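Long-range contact in tRNA (uracil(54)-C(5))-methyltransferase (Pyrococcus abyssi, PDB 2JJQ), which methylates uridine 54 of tRNA at carbon 5, using S-adenosyl-L-methionine as the methyl donor: residues Glu166-Ile180 with Asn216-Ser228. Numbering follows the deposited sequence.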
ATOM      1  N   GLU A 166       2.773  -5.972  21.099  1.00 22.89           N
ATOM      2  CA  GLU A 166       3.961  -5.625  21.867  1.00 22.66           C
ATOM      3  C   GLU A 166       4.284  -4.102  21.821  1.00 21.27           C
ATOM      4  O   GLU A 166       4.588  -3.464  22.857  1.00 20.22           O
ATOM      5  CB  GLU A 166       5.199  -6.443  21.424  1.00 24.27           C
ATOM      6  CG  GLU A 166       6.504  -5.729  21.941  1.00 27.85           C
ATOM      7  CD  GLU A 166       7.830  -6.489  21.719  1.00 33.34           C
ATOM      8  OE1 GLU A 166       7.842  -7.548  21.051  1.00 34.47           O
ATOM      9  OE2 GLU A 166       8.878  -5.982  22.206  1.00 35.05           O
ATOM     10  N   ALA A 167       4.224  -3.498  20.641  1.00 19.60           N
ATOM     11  CA  ALA A 167       4.548  -2.084  20.540  1.00 18.40           C
ATOM     12  C   ALA A 167       3.544  -1.257  21.306  1.00 17.70           C
ATOM     13  O   ALA A 167       3.901  -0.313  21.981  1.00 16.75           O
ATOM     14  CB  ALA A 167       4.608  -1.628  19.046  1.00 18.39           C
ATOM     15  N   ILE A 168       2.271  -1.600  21.147  1.00 18.00           N
ATOM     16  CA  ILE A 168       1.226  -0.887  21.832  1.00 18.48           C
ATOM     17  C   ILE A 168       1.432  -1.045  23.342  1.00 18.61           C
ATOM     18  O   ILE A 168       1.419  -0.086  24.096  1.00 18.28           O
ATOM     19  CB  ILE A 168      -0.160  -1.329  21.339  1.00 19.44           C
ATOM     20  CG1 ILE A 168      -0.352  -0.838  19.885  1.00 19.60           C
ATOM     21  CG2 ILE A 168      -1.268  -0.643  22.165  1.00 18.97           C
ATOM     22  CD1 ILE A 168      -1.573  -1.491  19.199  1.00 21.64           C
ATOM     23  N   GLU A 169       1.677  -2.254  23.791  1.00 19.54           N
ATOM     24  CA  GLU A 169       1.812  -2.387  25.231  1.00 21.49           C
ATOM     25  C   GLU A 169       3.025  -1.621  25.777  1.00 20.77           C
ATOM     26  O   GLU A 169       2.895  -0.942  26.799  1.00 21.22           O
ATOM     27  CB  GLU A 169       1.780  -3.852  25.644  1.00 22.10           C
ATOM     28  CG  GLU A 169       3.019  -4.642  25.414  1.00 31.24           C
ATOM     29  CD  GLU A 169       2.858  -6.068  25.959  1.00 39.76           C
ATOM     30  OE1 GLU A 169       1.999  -6.813  25.426  1.00 42.85           O
ATOM     31  OE2 GLU A 169       3.570  -6.423  26.933  1.00 42.86           O
ATOM     32  N   ARG A 170       4.172  -1.646  25.075  1.00 20.61           N
ATOM     33  CA  ARG A 170       5.316  -0.835  25.492  1.00 20.27           C
ATOM     34  C   ARG A 170       5.003   0.649  25.409  1.00 19.06           C
ATOM     35  O   ARG A 170       5.505   1.460  26.184  1.00 18.87           O
ATOM     36  CB  ARG A 170       6.541  -1.094  24.636  1.00 20.26           C
ATOM     37  CG  ARG A 170       6.977  -2.538  24.497  1.00 24.05           C
ATOM     38  CD  ARG A 170       7.561  -3.094  25.726  1.00 31.83           C
ATOM     39  NE  ARG A 170       8.273  -4.347  25.383  1.00 36.65           N
ATOM     40  CZ  ARG A 170       9.595  -4.413  25.271  1.00 36.09           C
ATOM     41  NH1 ARG A 170      10.299  -3.318  25.490  1.00 31.52           N
ATOM     42  NH2 ARG A 170      10.209  -5.559  24.985  1.00 38.45           N
ATOM     43  N   LEU A 171       4.217   1.027  24.406  1.00 18.65           N
ATOM     44  CA  LEU A 171       3.974   2.442  24.227  1.00 18.52           C
ATOM     45  C   LEU A 171       3.218   2.970  25.450  1.00 18.35           C
ATOM     46  O   LEU A 171       3.473   4.073  25.935  1.00 17.42           O
ATOM     47  CB  LEU A 171       3.128   2.686  22.959  1.00 18.29           C
ATOM     48  CG  LEU A 171       2.775   4.162  22.721  1.00 19.67           C
ATOM     49  CD1 LEU A 171       3.955   5.154  22.721  1.00 20.59           C
ATOM     50  CD2 LEU A 171       1.954   4.270  21.382  1.00 21.35           C
ATOM     51  N   LYS A 172       2.236   2.197  25.893  1.00 20.57           N
ATOM     52  CA  LYS A 172       1.421   2.616  27.044  1.00 22.14           C
ATOM     53  C   LYS A 172       2.312   2.817  28.289  1.00 22.43           C
ATOM     54  O   LYS A 172       2.175   3.798  29.012  1.00 23.05           O
ATOM     55  CB  LYS A 172       0.297   1.589  27.285  1.00 21.87           C
ATOM     56  CG  LYS A 172      -0.816   1.743  26.257  1.00 24.18           C
ATOM     57  CD  LYS A 172      -1.793   0.629  26.411  1.00 27.80           C
ATOM     58  CE  LYS A 172      -2.953   0.815  25.505  1.00 28.18           C
ATOM     59  NZ  LYS A 172      -3.730  -0.467  25.389  1.00 31.80           N
ATOM     60  N   GLU A 173       3.273   1.914  28.490  1.00 23.45           N
ATOM     61  CA  GLU A 173       4.224   2.047  29.620  1.00 24.34           C
ATOM     62  C   GLU A 173       5.084   3.292  29.535  1.00 23.62           C
ATOM     63  O   GLU A 173       5.254   4.012  30.530  1.00 23.03           O
ATOM     64  CB  GLU A 173       5.153   0.858  29.669  1.00 24.73           C
ATOM     65  CG  GLU A 173       4.530  -0.422  30.155  1.00 29.21           C
ATOM     66  CD  GLU A 173       5.426  -1.615  29.806  1.00 36.11           C
ATOM     67  OE1 GLU A 173       6.619  -1.392  29.479  1.00 36.73           O
ATOM     68  OE2 GLU A 173       4.937  -2.770  29.833  1.00 37.82           O
ATOM     69  N   PHE A 174       5.616   3.544  28.330  1.00 22.47           N
ATOM     70  CA  PHE A 174       6.391   4.737  27.978  1.00 21.34           C
ATOM     71  C   PHE A 174       5.605   6.015  28.286  1.00 22.54           C
ATOM     72  O   PHE A 174       6.111   6.933  28.958  1.00 23.50           O
ATOM     73  CB  PHE A 174       6.720   4.677  26.458  1.00 19.86           C
ATOM     74  CG  PHE A 174       7.697   5.717  25.964  1.00 21.15           C
ATOM     75  CD1 PHE A 174       8.837   6.067  26.701  1.00 19.46           C
ATOM     76  CD2 PHE A 174       7.527   6.281  24.680  1.00 21.13           C
ATOM     77  CE1 PHE A 174       9.737   7.019  26.226  1.00 19.13           C
ATOM     78  CE2 PHE A 174       8.422   7.221  24.187  1.00 23.54           C
ATOM     79  CZ  PHE A 174       9.546   7.614  24.963  1.00 22.04           C
ATOM     80  N   ILE A 175       4.382   6.069  27.779  1.00 21.09           N
ATOM     81  CA  ILE A 175       3.555   7.217  27.949  1.00 22.61           C
ATOM     82  C   ILE A 175       3.278   7.359  29.450  1.00 23.43           C
ATOM     83  O   ILE A 175       3.301   8.449  29.997  1.00 23.49           O
ATOM     84  CB  ILE A 175       2.197   7.040  27.218  1.00 21.48           C
ATOM     85  CG1 ILE A 175       2.383   7.261  25.706  1.00 21.15           C
ATOM     86  CG2 ILE A 175       1.216   8.123  27.674  1.00 22.72           C
ATOM     87  CD1 ILE A 175       1.205   6.808  24.865  1.00 21.76           C
ATOM     88  N   GLU A 176       2.972   6.251  30.092  1.00 25.71           N
ATOM     89  CA  GLU A 176       2.526   6.363  31.484  1.00 28.05           C
ATOM     90  C   GLU A 176       3.698   6.760  32.362  1.00 28.28           C
ATOM     91  O   GLU A 176       3.597   7.652  33.233  1.00 29.11           O
ATOM     92  CB  GLU A 176       1.929   5.060  31.975  1.00 28.91           C
ATOM     93  CG  GLU A 176       1.766   5.038  33.519  1.00 33.40           C
ATOM     94  CD  GLU A 176       1.040   3.811  33.985  1.00 39.50           C
ATOM     95  OE1 GLU A 176       0.083   3.410  33.272  1.00 44.11           O
ATOM     96  OE2 GLU A 176       1.415   3.249  35.050  1.00 43.12           O
ATOM     97  N   GLU A 177       4.824   6.097  32.167  1.00 28.20           N
ATOM     98  CA  GLU A 177       5.926   6.268  33.114  1.00 28.81           C
ATOM     99  C   GLU A 177       6.753   7.484  32.865  1.00 28.14           C
ATOM    100  O   GLU A 177       7.399   7.973  33.802  1.00 29.57           O
ATOM    101  CB  GLU A 177       6.848   5.054  33.170  1.00 28.52           C
ATOM    102  CG  GLU A 177       6.140   3.785  33.487  1.00 31.61           C
ATOM    103  CD  GLU A 177       7.079   2.602  33.392  1.00 34.28           C
ATOM    104  OE1 GLU A 177       8.302   2.805  33.611  1.00 32.33           O
ATOM    105  OE2 GLU A 177       6.581   1.482  33.125  1.00 38.55           O
ATOM    106  N   GLU A 178       6.737   7.996  31.634  1.00 26.64           N
ATOM    107  CA  GLU A 178       7.439   9.222  31.313  1.00 25.69           C
ATOM    108  C   GLU A 178       6.464  10.398  31.231  1.00 26.01           C
ATOM    109  O   GLU A 178       6.879  11.505  30.900  1.00 25.37           O
ATOM    110  CB  GLU A 178       8.220   9.093  29.981  1.00 26.14           C
ATOM    111  CG  GLU A 178       9.349   8.057  30.031  1.00 27.36           C
ATOM    112  CD  GLU A 178      10.485   8.433  31.019  1.00 32.06           C
ATOM    113  OE1 GLU A 178      10.675   9.639  31.323  1.00 28.19           O
ATOM    114  OE2 GLU A 178      11.181   7.496  31.485  1.00 35.18           O
ATOM    115  N   LYS A 179       5.183  10.132  31.522  1.00 26.23           N
ATOM    116  CA  LYS A 179       4.115  11.163  31.547  1.00 26.42           C
ATOM    117  C   LYS A 179       4.153  11.973  30.256  1.00 25.55           C
ATOM    118  O   LYS A 179       4.336  13.206  30.234  1.00 25.74           O
ATOM    119  CB  LYS A 179       4.238  12.035  32.809  1.00 26.94           C
ATOM    120  CG  LYS A 179       4.098  11.207  34.105  1.00 29.81           C
ATOM    121  CD  LYS A 179       2.723  10.440  34.155  1.00 35.30           C
ATOM    122  CE  LYS A 179       2.578   9.579  35.430  1.00 36.64           C
ATOM    123  NZ  LYS A 179       1.667   8.399  35.259  1.00 39.12           N
ATOM    124  N   ILE A 180       4.028  11.254  29.144  1.00 23.68           N
ATOM    125  CA  ILE A 180       4.127  11.920  27.855  1.00 23.17           C
ATOM    126  C   ILE A 180       2.783  12.518  27.419  1.00 21.80           C
ATOM    127  O   ILE A 180       1.762  11.828  27.412  1.00 22.82           O
ATOM    128  CB  ILE A 180       4.596  10.918  26.776  1.00 22.66           C
ATOM    129  CG1 ILE A 180       5.884  10.219  27.240  1.00 19.08           C
ATOM    130  CG2 ILE A 180       4.742  11.633  25.440  1.00 22.69           C
ATOM    131  CD1 ILE A 180       6.486   9.272  26.169  1.00 20.45           C
ATOM    132  N   ASN A 216      10.413  17.564  23.368  1.00 24.47           N
ATOM    133  CA  ASN A 216      11.561  16.755  23.736  1.00 25.45           C
ATOM    134  C   ASN A 216      11.089  15.350  24.078  1.00 23.74           C
ATOM    135  O   ASN A 216      10.414  15.124  25.085  1.00 22.69           O
ATOM    136  CB  ASN A 216      12.234  17.427  24.954  1.00 27.19           C
ATOM    137  CG  ASN A 216      12.612  18.899  24.678  1.00 33.16           C
ATOM    138  OD1 ASN A 216      11.959  19.847  25.172  1.00 39.72           O
ATOM    139  ND2 ASN A 216      13.645  19.094  23.864  1.00 37.65           N
ATOM    140  N   LEU A 217      11.419  14.384  23.233  1.00 21.34           N
ATOM    141  CA  LEU A 217      10.963  13.032  23.474  1.00 21.17           C
ATOM    142  C   LEU A 217      11.861  12.412  24.559  1.00 21.84           C
ATOM    143  O   LEU A 217      13.091  12.399  24.404  1.00 21.57           O
ATOM    144  CB  LEU A 217      11.108  12.212  22.175  1.00 20.78           C
ATOM    145  CG  LEU A 217      10.520  10.804  22.263  1.00 17.89           C
ATOM    146  CD1 LEU A 217       8.980  10.819  22.358  1.00 16.87           C
ATOM    147  CD2 LEU A 217      11.013   9.939  21.065  1.00 17.36           C
ATOM    148  N   PRO A 218      11.258  11.925  25.650  1.00 22.98           N
ATOM    149  CA  PRO A 218      11.986  11.128  26.634  1.00 23.48           C
ATOM    150  C   PRO A 218      12.736   9.958  25.959  1.00 24.51           C
ATOM    151  O   PRO A 218      12.256   9.392  24.976  1.00 23.56           O
ATOM    152  CB  PRO A 218      10.877  10.585  27.526  1.00 23.76           C
ATOM    153  CG  PRO A 218       9.781  11.679  27.444  1.00 24.33           C
ATOM    154  CD  PRO A 218       9.826  12.055  25.984  1.00 23.62           C
ATOM    155  N   ASP A 219      13.912   9.613  26.491  1.00 23.68           N
ATOM    156  CA  ASP A 219      14.693   8.476  26.008  1.00 22.98           C
ATOM    157  C   ASP A 219      13.803   7.253  25.875  1.00 21.45           C
ATOM    158  O   ASP A 219      13.257   6.791  26.855  1.00 21.48           O
ATOM    159  CB  ASP A 219      15.811   8.204  27.004  1.00 23.48           C
ATOM    160  CG  ASP A 219      16.722   7.106  26.556  1.00 27.73           C
ATOM    161  OD1 ASP A 219      16.497   6.508  25.480  1.00 28.42           O
ATOM    162  OD2 ASP A 219      17.682   6.836  27.309  1.00 36.86           O
ATOM    163  N   PRO A 220      13.618   6.729  24.634  1.00 21.49           N
ATOM    164  CA  PRO A 220      12.725   5.598  24.431  1.00 20.17           C
ATOM    165  C   PRO A 220      13.426   4.237  24.578  1.00 20.96           C
ATOM    166  O   PRO A 220      12.789   3.231  24.633  1.00 19.34           O
ATOM    167  CB  PRO A 220      12.263   5.800  22.968  1.00 21.15           C
ATOM    168  CG  PRO A 220      13.445   6.451  22.301  1.00 20.63           C
ATOM    169  CD  PRO A 220      14.111   7.303  23.352  1.00 21.01           C
ATOM    170  N   THR A 221      14.748   4.248  24.693  1.00 21.70           N
ATOM    171  CA  THR A 221      15.591   3.058  24.714  1.00 24.91           C
ATOM    172  C   THR A 221      15.298   2.063  25.821  1.00 24.78           C
ATOM    173  O   THR A 221      15.435   0.872  25.627  1.00 25.81           O
ATOM    174  CB  THR A 221      17.060   3.523  24.765  1.00 24.45           C
ATOM    175  OG1 THR A 221      17.427   3.880  23.427  1.00 30.18           O
ATOM    176  CG2 THR A 221      17.918   2.463  25.230  1.00 31.05           C
ATOM    177  N   ASN A 222      14.886   2.541  26.977  1.00 24.93           N
ATOM    178  CA  ASN A 222      14.500   1.619  28.054  1.00 26.74           C
ATOM    179  C   ASN A 222      13.085   1.071  27.941  1.00 25.72           C
ATOM    180  O   ASN A 222      12.667   0.282  28.769  1.00 26.85           O
ATOM    181  CB  ASN A 222      14.654   2.289  29.419  1.00 28.29           C
ATOM    182  CG  ASN A 222      16.113   2.479  29.797  1.00 32.08           C
ATOM    183  OD1 ASN A 222      16.494   3.538  30.303  1.00 38.93           O
ATOM    184  ND2 ASN A 222      16.936   1.461  29.532  1.00 36.15           N
ATOM    185  N   TYR A 223      12.351   1.481  26.911  1.00 21.97           N
ATOM    186  CA  TYR A 223      10.979   1.028  26.795  1.00 20.70           C
ATOM    187  C   TYR A 223      10.759   0.126  25.610  1.00 19.61           C
ATOM    188  O   TYR A 223       9.800  -0.631  25.589  1.00 18.43           O
ATOM    189  CB  TYR A 223      10.051   2.239  26.697  1.00 19.92           C
ATOM    190  CG  TYR A 223      10.031   2.988  27.995  1.00 20.78           C
ATOM    191  CD1 TYR A 223       9.150   2.612  29.031  1.00 22.15           C
ATOM    192  CD2 TYR A 223      10.939   4.021  28.234  1.00 23.53           C
ATOM    193  CE1 TYR A 223       9.155   3.299  30.255  1.00 25.26           C
ATOM    194  CE2 TYR A 223      10.942   4.698  29.431  1.00 24.50           C
ATOM    195  CZ  TYR A 223      10.053   4.336  30.432  1.00 25.30           C
ATOM    196  OH  TYR A 223      10.082   5.034  31.631  1.00 28.64           O
ATOM    197  N   PHE A 224      11.627   0.247  24.605  1.00 19.43           N
ATOM    198  CA  PHE A 224      11.505  -0.569  23.377  1.00 20.11           C
ATOM    199  C   PHE A 224      12.788  -1.313  23.080  1.00 21.86           C
ATOM    200  O   PHE A 224      13.863  -0.792  23.340  1.00 22.82           O
ATOM    201  CB  PHE A 224      11.157   0.324  22.174  1.00 19.20           C
ATOM    202  CG  PHE A 224       9.841   1.010  22.326  1.00 17.60           C
ATOM    203  CD1 PHE A 224       8.695   0.421  21.824  1.00 16.31           C
ATOM    204  CD2 PHE A 224       9.739   2.208  23.052  1.00 19.79           C
ATOM    205  CE1 PHE A 224       7.475   0.992  21.988  1.00 16.30           C
ATOM    206  CE2 PHE A 224       8.507   2.810  23.225  1.00 18.10           C
ATOM    207  CZ  PHE A 224       7.366   2.185  22.724  1.00 19.70           C
ATOM    208  N   ASP A 225      12.649  -2.520  22.530  1.00 23.08           N
ATOM    209  CA  ASP A 225      13.785  -3.360  22.185  1.00 25.15           C
ATOM    210  C   ASP A 225      13.910  -3.598  20.676  1.00 23.30           C
ATOM    211  O   ASP A 225      14.651  -4.499  20.243  1.00 23.72           O
ATOM    212  CB  ASP A 225      13.677  -4.721  22.880  1.00 27.77           C
ATOM    213  CG  ASP A 225      13.816  -4.612  24.361  1.00 34.98           C
ATOM    214  OD1 ASP A 225      14.902  -4.109  24.811  1.00 41.79           O
ATOM    215  OD2 ASP A 225      12.827  -4.989  25.072  1.00 42.47           O
ATOM    216  N   PHE A 226      13.274  -2.754  19.880  1.00 19.51           N
ATOM    217  CA  PHE A 226      13.248  -2.976  18.442  1.00 17.49           C
ATOM    218  C   PHE A 226      14.585  -2.562  17.814  1.00 16.91           C
ATOM    219  O   PHE A 226      15.390  -1.816  18.409  1.00 16.79           O
ATOM    220  CB  PHE A 226      12.080  -2.184  17.814  1.00 15.79           C
ATOM    221  CG  PHE A 226      10.735  -2.642  18.259  1.00 17.28           C
ATOM    222  CD1 PHE A 226      10.445  -4.014  18.384  1.00 17.95           C
ATOM    223  CD2 PHE A 226       9.733  -1.686  18.539  1.00 19.98           C
ATOM    224  CE1 PHE A 226       9.165  -4.429  18.786  1.00 17.20           C
ATOM    225  CE2 PHE A 226       8.459  -2.085  18.946  1.00 18.44           C
ATOM    226  CZ  PHE A 226       8.174  -3.470  19.087  1.00 18.81           C
ATOM    227  N   ASP A 227      14.858  -3.065  16.619  1.00 14.99           N
ATOM    228  CA  ASP A 227      16.126  -2.766  15.954  1.00 15.69           C
ATOM    229  C   ASP A 227      16.362  -1.289  15.672  1.00 14.96           C
ATOM    230  O   ASP A 227      17.510  -0.834  15.640  1.00 15.84           O
ATOM    231  CB  ASP A 227      16.136  -3.493  14.617  1.00 15.30           C
ATOM    232  CG  ASP A 227      15.810  -4.968  14.787  1.00 17.61           C
ATOM    233  OD1 ASP A 227      16.779  -5.755  14.707  1.00 22.79           O
ATOM    234  OD2 ASP A 227      14.626  -5.298  15.046  1.00 19.19           O
ATOM    235  N   SER A 228      15.296  -0.542  15.396  1.00 13.71           N
ATOM    236  CA  SER A 228      15.444   0.894  15.066  1.00 13.04           C
ATOM    237  C   SER A 228      14.318   1.656  15.801  1.00 13.72           C
ATOM    238  O   SER A 228      13.148   1.206  15.759  1.00 13.18           O
ATOM    239  CB  SER A 228      15.326   1.087  13.526  1.00 11.46           C
ATOM    240  OG  SER A 228      15.361   2.460  13.164  1.00 14.10           O
TER
HETATM  241  O   HOH W   1       9.903  -3.229  22.004  1.00 27.25           O
HETATM  242  O   HOH W   2      12.398  -2.971  27.155  1.00 42.96           O
HETATM  243  O   HOH W   3      13.412   7.081  29.510  1.00 36.62           O
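Arg170 and Phe174, one turn apart on helix 162-178, meet Tyr223, Phe224 and Asp225 of the loop that joins strands 206-212 and 228-233. The three rings form an aromatic cluster, flanked by a salt-bridge network of Glu166, Arg170 and Asp225. Helix and loop both pack on the five-stranded mixed sheet: Ala167 and Leu171 touch Met195, and Phe224 meets Phe210.

Arg170 can be followed outward. Arg170 CB lies 3.5 Å from Phe224 CE1 and also beside Tyr223 O. The chain then bends at chi2 (-71°), and CG and CD pass close to that oxygen, with NE still near it. CZ faces Asp225 OD2. Arg170 NH1 donates to Tyr223 O at 2.7 Å, from above the carbonyl plane. Arg170 NH2 donates to the anti lone pair of Asp225 OD2 at 2.7 Å, within the guanidinium plane. Glu166 OE2 pairs with NH2 by charge alone, from well out of that plane. Two in-plane partners fix the rotation of the guanidinium group.

With CG anti to the backbone N (chi1 -171°), the Phe174 ring is carried in between Tyr223 and Pro218. Phe174 CD1 sits over one face of the Tyr223 ring, 3.3 Å from Tyr223 CD2. The edge of Phe224 points at the Phe174 face in an offset edge-to-face pair, planes at 88°. Pro218 O lies at the ring edge, 3.2 Å from Phe174 CZ.

Tyr223 OH donates to Glu178 OE2 at 2.7 Å, and a water links this same OE2 to Asp219 O.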